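Local coordinates for chromosome partition protein Smc (Pyrococcus furiosus, PDB 3NWC) that is predicted to act in chromosome condensation and partitioning, and is represented here by its hinge domain, which mediates dimerization and binds DNA, at residues L108-V113 with T131-S136; E49-A54 with V150-E155. All blocks are in the same frame, centred on the assembly; numbering follows the deposited sequence.

Interaction 1: L108-V113 with T131-S136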
loop_
_atom_site.group_PDB
_atom_site.type_symbol
_atom_site.label_atom_id
_atom_site.label_comp_id
_atom_site.label_asym_id
_atom_site.label_seq_id
_atom_site.Cartn_x
_atom_site.Cartn_y
_atom_site.Cartn_z
ATOM N N LEU A 108 -8.880 8.686 -19.722
ATOM C CA LEU A 108 -7.759 9.611 -19.761
ATOM C C LEU A 108 -6.593 9.113 -18.922
ATOM O O LEU A 108 -6.726 8.977 -17.700
ATOM C CB LEU A 108 -8.229 10.969 -19.232
ATOM C CG LEU A 108 -7.226 12.106 -19.016
ATOM C CD1 LEU A 108 -6.629 12.577 -20.353
ATOM C CD2 LEU A 108 -7.921 13.265 -18.313
ATOM N N PRO A 109 -5.438 8.854 -19.560
ATOM C CA PRO A 109 -4.266 8.431 -18.789
ATOM C C PRO A 109 -3.902 9.434 -17.701
ATOM O O PRO A 109 -3.792 10.636 -17.947
ATOM C CB PRO A 109 -3.155 8.390 -19.831
ATOM C CG PRO A 109 -3.878 8.022 -21.098
ATOM C CD PRO A 109 -5.198 8.769 -21.015
ATOM N N ALA A 110 -3.691 8.929 -16.491
ATOM C CA ALA A 110 -3.396 9.822 -15.383
ATOM C C ALA A 110 -2.132 10.641 -15.608
ATOM O O ALA A 110 -2.043 11.786 -15.175
ATOM C CB ALA A 110 -3.304 9.021 -14.058
ATOM N N VAL A 111 -1.149 10.066 -16.289
ATOM C CA VAL A 111 0.085 10.788 -16.549
ATOM C C VAL A 111 -0.162 12.040 -17.388
ATOM O O VAL A 111 0.633 12.966 -17.351
ATOM C CB VAL A 111 1.158 9.920 -17.245
ATOM C CG1 VAL A 111 1.529 8.726 -16.377
ATOM C CG2 VAL A 111 0.682 9.470 -18.624
ATOM N N ASP A 112 -1.265 12.072 -18.129
ATOM C CA ASP A 112 -1.566 13.235 -18.967
ATOM C C ASP A 112 -1.920 14.470 -18.148
ATOM O O ASP A 112 -1.864 15.589 -18.655
ATOM C CB ASP A 112 -2.711 12.937 -19.914
ATOM C CG ASP A 112 -2.301 12.012 -21.036
ATOM O OD1 ASP A 112 -1.126 11.596 -21.060
ATOM O OD2 ASP A 112 -3.165 11.709 -21.871
ATOM N N VAL A 113 -2.301 14.272 -16.891
ATOM C CA VAL A 113 -2.764 15.405 -16.093
ATOM C C VAL A 113 -1.782 15.817 -14.996
ATOM O O VAL A 113 -2.138 16.569 -14.089
ATOM C CB VAL A 113 -4.185 15.183 -15.525
ATOM C CG1 VAL A 113 -5.180 14.921 -16.654
ATOM C CG2 VAL A 113 -4.203 14.047 -14.495
ATOM N N THR A 131 -2.503 3.843 -15.081
ATOM C CA THR A 131 -3.752 4.335 -14.512
ATOM C C THR A 131 -4.546 5.190 -15.493
ATOM O O THR A 131 -4.025 6.119 -16.090
ATOM C CB THR A 131 -3.528 5.147 -13.209
ATOM O OG1 THR A 131 -2.812 4.336 -12.280
ATOM C CG2 THR A 131 -4.859 5.539 -12.587
ATOM N N VAL A 132 -5.828 4.876 -15.600
ATOM C CA VAL A 132 -6.757 5.660 -16.377
ATOM C C VAL A 132 -7.815 6.285 -15.491
ATOM O O VAL A 132 -8.306 5.666 -14.538
ATOM C CB VAL A 132 -7.412 4.762 -17.464
ATOM C CG1 VAL A 132 -8.410 5.545 -18.280
ATOM C CG2 VAL A 132 -6.334 4.154 -18.346
ATOM N N ILE A 133 -8.147 7.537 -15.795
ATOM C CA ILE A 133 -9.181 8.258 -15.071
ATOM C C ILE A 133 -10.490 8.109 -15.830
ATOM O O ILE A 133 -10.554 8.365 -17.040
ATOM C CB ILE A 133 -8.827 9.745 -14.945
ATOM C CG1 ILE A 133 -7.442 9.906 -14.305
ATOM C CG2 ILE A 133 -9.894 10.488 -14.154
ATOM C CD1 ILE A 133 -6.918 11.336 -14.309
ATOM N N VAL A 134 -11.516 7.664 -15.117
ATOM C CA VAL A 134 -12.854 7.506 -15.662
ATOM C C VAL A 134 -13.836 8.309 -14.803
ATOM O O VAL A 134 -13.532 8.662 -13.660
ATOM C CB VAL A 134 -13.269 6.026 -15.705
ATOM C CG1 VAL A 134 -12.190 5.197 -16.406
ATOM C CG2 VAL A 134 -13.500 5.499 -14.305
ATOM N N ASN A 135 -15.009 8.598 -15.353
ATOM C CA ASN A 135 -15.939 9.521 -14.703
ATOM C C ASN A 135 -16.729 8.964 -13.517
ATOM O O ASN A 135 -17.077 9.713 -12.604
ATOM C CB ASN A 135 -16.897 10.122 -15.734
ATOM C CG ASN A 135 -16.171 10.857 -16.835
ATOM O OD1 ASN A 135 -15.662 10.245 -17.777
ATOM N ND2 ASN A 135 -16.117 12.180 -16.728
ATOM N N SER A 136 -17.032 7.669 -13.531
ATOM C CA SER A 136 -17.806 7.074 -12.439
ATOM C C SER A 136 -17.640 5.560 -12.310
ATOM O O SER A 136 -16.963 4.931 -13.119
ATOM C CB SER A 136 -19.289 7.446 -12.557
ATOM O OG SER A 136 -19.681 7.584 -13.910
HETATM O O HOH W 1 -1.311 6.959 -17.022
#
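L108 and I133 form the hydrogen-bonded pair of a short antiparallel bridge, and both of their backbone links are made. The amide of I133 gives the shorter bond, N to L108 O at 2.8 Å, almost straight at its hydrogen (171°) although the donor is tilted from the carbonyl plane. In return L108 N reaches I133 O at 3.2 Å, more bent but lying in the carbonyl plane on a lone pair. One residue further, P109 faces V132 as a non-hydrogen-bonded pair, a place where the missing proline N-H costs nothing. A third backbone bond follows at A110, whose N meets T131 O at 2.9 Å, although the chain has already turned into the 3-10 segment 110-112. T131 O also accepts from a water held by V111 N, so this one carbonyl holds the first two residues of the 3-10 segment, one directly and one through water.

Packing follows from the register. I133 has the largest share: with CG1 anti to the carbonyl carbon (chi1 -55°), its CD1 comes within 4.0 Å of A110 CA and meets V113 CG2 tip to tip at 3.8 Å. The A110 methyl lies against T131 CB at 4.0 Å, while V132 CG1 leans over the L108 amide on the other face of the sheet.

Strand 108-109 is an outer strand, within this chain, of the mixed sheet that also holds strands 131-134 and 148-151; strand 131-134 is bonded on its other edge to strand 148-151, R148 holds T131 OG1, and helix 52-59 covers A110 and V113 through I55.

Interaction 2: E49-A54 with V150-E155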
loop_
_atom_site.group_PDB
_atom_site.type_symbol
_atom_site.label_atom_id
_atom_site.label_comp_id
_atom_site.label_asym_id
_atom_site.label_seq_id
_atom_site.Cartn_x
_atom_site.Cartn_y
_atom_site.Cartn_z
ATOM N N GLU A 49 -7.006 21.060 -11.304
ATOM C CA GLU A 49 -7.644 20.785 -10.025
ATOM C C GLU A 49 -8.772 19.759 -10.113
ATOM O O GLU A 49 -9.081 19.094 -9.127
ATOM C CB GLU A 49 -8.168 22.095 -9.420
ATOM C CG GLU A 49 -8.556 22.016 -7.961
ATOM C CD GLU A 49 -8.919 23.378 -7.391
ATOM O OE1 GLU A 49 -9.405 24.239 -8.156
ATOM O OE2 GLU A 49 -8.714 23.586 -6.179
ATOM N N ALA A 50 -9.398 19.642 -11.282
ATOM C CA ALA A 50 -10.464 18.663 -11.486
ATOM C C ALA A 50 -9.994 17.232 -11.197
ATOM O O ALA A 50 -10.799 16.365 -10.844
ATOM C CB ALA A 50 -11.024 18.768 -12.907
ATOM N N TYR A 51 -8.695 16.987 -11.343
ATOM C CA TYR A 51 -8.149 15.636 -11.172
ATOM C C TYR A 51 -7.335 15.477 -9.900
ATOM O O TYR A 51 -6.675 14.451 -9.703
ATOM C CB TYR A 51 -7.299 15.233 -12.388
ATOM C CG TYR A 51 -8.074 15.355 -13.671
ATOM C CD1 TYR A 51 -9.121 14.492 -13.943
ATOM C CD2 TYR A 51 -7.776 16.349 -14.595
ATOM C CE1 TYR A 51 -9.856 14.612 -15.111
ATOM C CE2 TYR A 51 -8.498 16.472 -15.760
ATOM C CZ TYR A 51 -9.535 15.607 -16.012
ATOM O OH TYR A 51 -10.258 15.729 -17.179
ATOM N N ALA A 52 -7.385 16.482 -9.029
ATOM C CA ALA A 52 -6.592 16.437 -7.803
ATOM C C ALA A 52 -6.906 15.231 -6.933
ATOM O O ALA A 52 -6.000 14.596 -6.411
ATOM C CB ALA A 52 -6.750 17.712 -7.006
ATOM N N LEU A 53 -8.182 14.929 -6.751
ATOM C CA LEU A 53 -8.562 13.762 -5.954
ATOM C C LEU A 53 -8.181 12.458 -6.670
ATOM O O LEU A 53 -7.637 11.529 -6.073
ATOM C CB LEU A 53 -10.063 13.804 -5.620
ATOM C CG LEU A 53 -10.672 12.662 -4.794
ATOM C CD1 LEU A 53 -9.976 12.506 -3.425
ATOM C CD2 LEU A 53 -12.159 12.887 -4.601
ATOM N N ALA A 54 -8.460 12.390 -7.964
ATOM C CA ALA A 54 -8.116 11.187 -8.724
ATOM C C ALA A 54 -6.633 10.841 -8.634
ATOM O O ALA A 54 -6.260 9.673 -8.489
ATOM C CB ALA A 54 -8.548 11.360 -10.189
ATOM N N VAL A 150 -9.118 4.971 -11.859
ATOM C CA VAL A 150 -9.510 5.729 -10.680
ATOM C C VAL A 150 -10.681 6.585 -11.139
ATOM O O VAL A 150 -10.653 7.111 -12.244
ATOM C CB VAL A 150 -8.341 6.575 -10.128
ATOM C CG1 VAL A 150 -7.778 7.540 -11.206
ATOM C CG2 VAL A 150 -8.764 7.324 -8.887
ATOM N N THR A 151 -11.730 6.680 -10.335
ATOM C CA THR A 151 -12.849 7.546 -10.714
ATOM C C THR A 151 -12.560 8.956 -10.250
ATOM O O THR A 151 -11.736 9.167 -9.373
ATOM C CB THR A 151 -14.200 7.085 -10.139
ATOM O OG1 THR A 151 -14.221 7.276 -8.717
ATOM C CG2 THR A 151 -14.456 5.627 -10.476
ATOM N N ILE A 152 -13.242 9.926 -10.846
ATOM C CA ILE A 152 -13.025 11.310 -10.493
ATOM C C ILE A 152 -13.341 11.545 -9.017
ATOM O O ILE A 152 -12.774 12.425 -8.394
ATOM C CB ILE A 152 -13.882 12.252 -11.363
ATOM C CG1 ILE A 152 -13.255 12.387 -12.746
ATOM C CG2 ILE A 152 -13.968 13.628 -10.734
ATOM C CD1 ILE A 152 -12.048 13.302 -12.758
ATOM N N GLU A 153 -14.236 10.731 -8.467
ATOM C CA GLU A 153 -14.667 10.905 -7.083
ATOM C C GLU A 153 -13.884 10.050 -6.099
ATOM O O GLU A 153 -14.108 10.123 -4.884
ATOM C CB GLU A 153 -16.169 10.664 -6.958
ATOM C CG GLU A 153 -16.991 11.763 -7.626
ATOM C CD GLU A 153 -16.597 13.150 -7.144
ATOM O OE1 GLU A 153 -16.013 13.255 -6.045
ATOM O OE2 GLU A 153 -16.870 14.135 -7.860
ATOM N N GLY A 154 -12.978 9.229 -6.629
ATOM C CA GLY A 154 -11.978 8.594 -5.795
ATOM C C GLY A 154 -12.088 7.113 -5.504
ATOM O O GLY A 154 -11.486 6.629 -4.544
ATOM N N GLU A 155 -12.860 6.383 -6.297
ATOM C CA GLU A 155 -12.790 4.930 -6.221
ATOM C C GLU A 155 -11.560 4.458 -6.986
ATOM O O GLU A 155 -11.156 5.080 -7.970
ATOM C CB GLU A 155 -14.059 4.276 -6.762
ATOM C CG GLU A 155 -15.269 4.438 -5.865
ATOM C CD GLU A 155 -15.995 5.745 -6.077
ATOM O OE1 GLU A 155 -15.987 6.258 -7.217
ATOM O OE2 GLU A 155 -16.584 6.255 -5.098
HETATM O O HOH W 2 -10.570 14.089 -9.179
#
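I152 drives its CD1 methyl against the Y51 ring, 3.4 Å from CD1 of the tyrosine and almost as near its CE1. The two side chains meet at a slant, and chi1 of -77° sets I152 CG1 anti to the carbonyl carbon, from where the methyl reaches the ring. A second tight point is V150 on A54: CG2, anti to the backbone N, comes within 3.5 Å of A54 O, and CG1 rests 4.0 Å from A54 CB. Replacing V150 by an alanine would probably open a gap beside A54, where both methyls now pack. The buried L53 is pressed as closely, its CD2 touching E153 O at 3.4 Å.

The segments join the start of helix 52-59, with Y51 as its N-cap residue, to the end of strand 148-151, where a type I beta turn from T151 to G154 leads into strand 156-157. G154 has a positive phi of 108°, at which a CB would jam against the preceding carbonyl O. T151 OG1 accepts from E155 N at 2.9 Å, fastening the turn.

Toward A50 and the E153 side chain the fit is looser and partly open to solvent. A water bridges the two segments, donating to A50 O and I152 O and accepting from A54 N at 3.0 Å. E153 OE1 lies loosely, 4.1 Å from L53 CD2, and is hydrogen-bonded to S6; in the second subunit, R88 bonds G154 O and K82 pairs with E155.

Interaction 1 is the more buried contact and is held by direct backbone bonds, as expected for neighbouring strands; interaction 2 is partly buried, sets a helix start against a turn, and relies on apolar contacts with one bridging water. They share one sheet, since strands 131-134 and 148-151 are neighbours in it: V132 O lies 2.9 Å from V150 N, a probable hydrogen bond. Y51 also belongs to both surroundings, its OH 3.6 Å from L108 CD2 and its ring against V113. Along the chain, 108-113 with 131-136 nests within the loop closed by 49-54 with 150-155; of the two contacts, interaction 2 alone meets the second subunit, through G154 and E155.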